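PDB 3ZPV: protein BCL9 homolog from Drosophila melanogaster, which takes part in signal transduction through the Wnt pathway as a nuclear transcription coactivator, here represented by its short HD1 domain. Local coordinates for residues Phe8-Gln13 with Ala32-Gln37. Sequence-based numbering, arbitrary orientation.
Sequences FVFSTQ and AYHCTQ
His34 holds CG anti to its backbone N (chi1 -166°), which sends its imidazole from helix 30-35 to strand 8-10. With CG anti to the carbonyl carbon, Phe8 lies over one imidazole face, while Phe10 turns a face toward the CD2 edge. The three rings form an aromatic cluster. Phe8 sets CB over the centre of one imidazole face, 4.0 Å from the ring centroid, as a CH-pi contact. Its ring presents an edge to that face in a T-shaped pair, with CD2 3.7 Å from His34 ND1. The His34 edge in turn points at the face of Phe10. There CD2 of His34 lies 3.6 Å from Phe10 CZ, toward the rim, and the planes stand at 68°. Cys35 SG adds an oblique sulfur-aromatic contact to the Phe8 ring, 4.0 Å from CE2. One hydrogen bond joins the segments: the N-H of His34 NE2 donates to Val9 O at 2.9 Å. The acceptor lies nearly in the imidazole plane, but the donor sits above the carbonyl plane and the N-H...O angle is 145°. The Val9 side chain starts away from the helix. In this HD1 fragment the contact folds helix 30-35 back onto strand 8-10, which pairs in parallel with a strand of another protein's chain. The Val9 bond and the two T-shaped pairs probably limit imidazole rotation, and the bond is consistent with a proton on NE2.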
loop_
_atom_site.group_PDB
_atom_site.type_symbol
_atom_site.label_atom_id
_atom_site.label_comp_id
_atom_site.label_asym_id
_atom_site.label_seq_id
_atom_site.Cartn_x
_atom_site.Cartn_y
_atom_site.Cartn_z
ATOM N N PHE L 8 4.771 -8.912 -2.956
ATOM C CA PHE L 8 4.550 -8.167 -4.164
ATOM C C PHE L 8 4.386 -6.725 -3.770
ATOM O O PHE L 8 3.515 -6.383 -2.924
ATOM C CB PHE L 8 3.330 -8.688 -4.884
ATOM C CG PHE L 8 3.452 -10.119 -5.273
ATOM C CD1 PHE L 8 3.161 -11.122 -4.360
ATOM C CD2 PHE L 8 3.865 -10.481 -6.551
ATOM C CE1 PHE L 8 3.253 -12.468 -4.712
ATOM C CE2 PHE L 8 3.965 -11.828 -6.912
ATOM C CZ PHE L 8 3.647 -12.819 -5.992
ATOM N N VAL L 9 5.215 -5.869 -4.377
ATOM C CA VAL L 9 5.288 -4.466 -3.996
ATOM C C VAL L 9 4.417 -3.609 -4.906
ATOM O O VAL L 9 4.487 -3.708 -6.109
ATOM C CB VAL L 9 6.719 -3.966 -4.064
ATOM C CG1 VAL L 9 6.796 -2.489 -3.729
ATOM C CG2 VAL L 9 7.601 -4.744 -3.098
ATOM N N PHE L 10 3.584 -2.761 -4.313
ATOM C CA PHE L 10 2.680 -1.912 -5.064
ATOM C C PHE L 10 2.953 -0.476 -4.726
ATOM O O PHE L 10 2.928 -0.085 -3.545
ATOM C CB PHE L 10 1.218 -2.170 -4.667
ATOM C CG PHE L 10 0.673 -3.504 -5.101
ATOM C CD1 PHE L 10 0.952 -4.649 -4.363
ATOM C CD2 PHE L 10 -0.152 -3.603 -6.201
ATOM C CE1 PHE L 10 0.442 -5.872 -4.757
ATOM C CE2 PHE L 10 -0.659 -4.820 -6.592
ATOM C CZ PHE L 10 -0.362 -5.962 -5.876
ATOM N N SER L 11 3.139 0.343 -5.762
ATOM C CA SER L 11 3.059 1.801 -5.580
ATOM C C SER L 11 1.593 2.180 -5.433
ATOM O O SER L 11 0.711 1.351 -5.630
ATOM C CB SER L 11 3.663 2.489 -6.770
ATOM O OG SER L 11 2.867 2.255 -7.911
ATOM N N THR L 12 1.317 3.402 -5.021
ATOM C CA THR L 12 -0.055 3.874 -4.927
ATOM C C THR L 12 -0.763 3.690 -6.256
ATOM O O THR L 12 -1.893 3.195 -6.317
ATOM C CB THR L 12 -0.119 5.348 -4.531
ATOM O OG1 THR L 12 0.363 5.500 -3.197
ATOM C CG2 THR L 12 -1.573 5.910 -4.627
ATOM N N GLN L 13 -0.093 4.078 -7.330
ATOM C CA GLN L 13 -0.690 4.009 -8.667
ATOM C C GLN L 13 -1.045 2.577 -9.012
ATOM O O GLN L 13 -2.150 2.277 -9.463
ATOM C CB GLN L 13 0.289 4.593 -9.681
ATOM C CG GLN L 13 -0.261 4.869 -11.076
ATOM C CD GLN L 13 0.937 5.096 -12.030
ATOM O OE1 GLN L 13 1.691 5.937 -11.662
ATOM N NE2 GLN L 13 1.175 4.360 -13.157
ATOM N N ALA L 32 -2.964 -11.268 -8.472
ATOM C CA ALA L 32 -3.142 -11.752 -9.844
ATOM C C ALA L 32 -2.835 -10.654 -10.863
ATOM O O ALA L 32 -2.187 -10.904 -11.894
ATOM C CB ALA L 32 -4.557 -12.286 -10.040
ATOM N N TYR L 33 -3.310 -9.443 -10.575
ATOM C CA TYR L 33 -3.066 -8.297 -11.449
ATOM C C TYR L 33 -1.584 -7.985 -11.547
ATOM O O TYR L 33 -1.066 -7.692 -12.619
ATOM C CB TYR L 33 -3.830 -7.071 -10.941
ATOM C CG TYR L 33 -3.474 -5.765 -11.641
ATOM C CD1 TYR L 33 -4.084 -5.398 -12.824
ATOM C CD2 TYR L 33 -2.543 -4.896 -11.099
ATOM C CE1 TYR L 33 -3.765 -4.215 -13.462
ATOM C CE2 TYR L 33 -2.218 -3.700 -11.729
ATOM C CZ TYR L 33 -2.826 -3.369 -12.921
ATOM O OH TYR L 33 -2.499 -2.185 -13.572
ATOM N N HIS L 34 -0.911 -8.026 -10.402
ATOM C CA HIS L 34 0.515 -7.704 -10.308
ATOM C C HIS L 34 1.347 -8.649 -11.182
ATOM O O HIS L 34 2.260 -8.192 -11.866
ATOM C CB HIS L 34 0.967 -7.798 -8.847
ATOM C CG HIS L 34 2.299 -7.177 -8.556
ATOM N ND1 HIS L 34 3.494 -7.747 -8.951
ATOM C CD2 HIS L 34 2.625 -6.057 -7.868
ATOM C CE1 HIS L 34 4.498 -6.990 -8.540
ATOM N NE2 HIS L 34 3.998 -5.961 -7.874
ATOM N N CYS L 35 0.997 -9.928 -11.180
ATOM C CA CYS L 35 1.726 -10.961 -11.927
ATOM C C CYS L 35 1.725 -10.770 -13.433
ATOM O O CYS L 35 2.617 -11.271 -14.123
ATOM C CB CYS L 35 1.157 -12.342 -11.635
ATOM S SG CYS L 35 1.578 -12.899 -9.980
ATOM N N THR L 36 0.732 -10.044 -13.935
ATOM C CA THR L 36 0.657 -9.661 -15.345
ATOM C C THR L 36 1.083 -8.181 -15.552
ATOM O O THR L 36 0.507 -7.489 -16.374
ATOM C CB THR L 36 -0.782 -9.852 -15.874
ATOM O OG1 THR L 36 -1.604 -8.780 -15.390
ATOM C CG2 THR L 36 -1.371 -11.209 -15.418
ATOM N N GLN L 37 2.078 -7.690 -14.818
ATOM C CA GLN L 37 2.650 -6.351 -15.138
ATOM C C GLN L 37 1.956 -5.038 -14.540
ATOM O O GLN L 37 0.714 -4.843 -14.378
ATOM C CB GLN L 37 2.928 -6.278 -16.686
ATOM C CG GLN L 37 3.209 -4.897 -17.266
ATOM C CD GLN L 37 2.715 -4.777 -18.705
ATOM O OE1 GLN L 37 1.911 -3.895 -19.047
ATOM N NE2 GLN L 37 3.193 -5.671 -19.556
#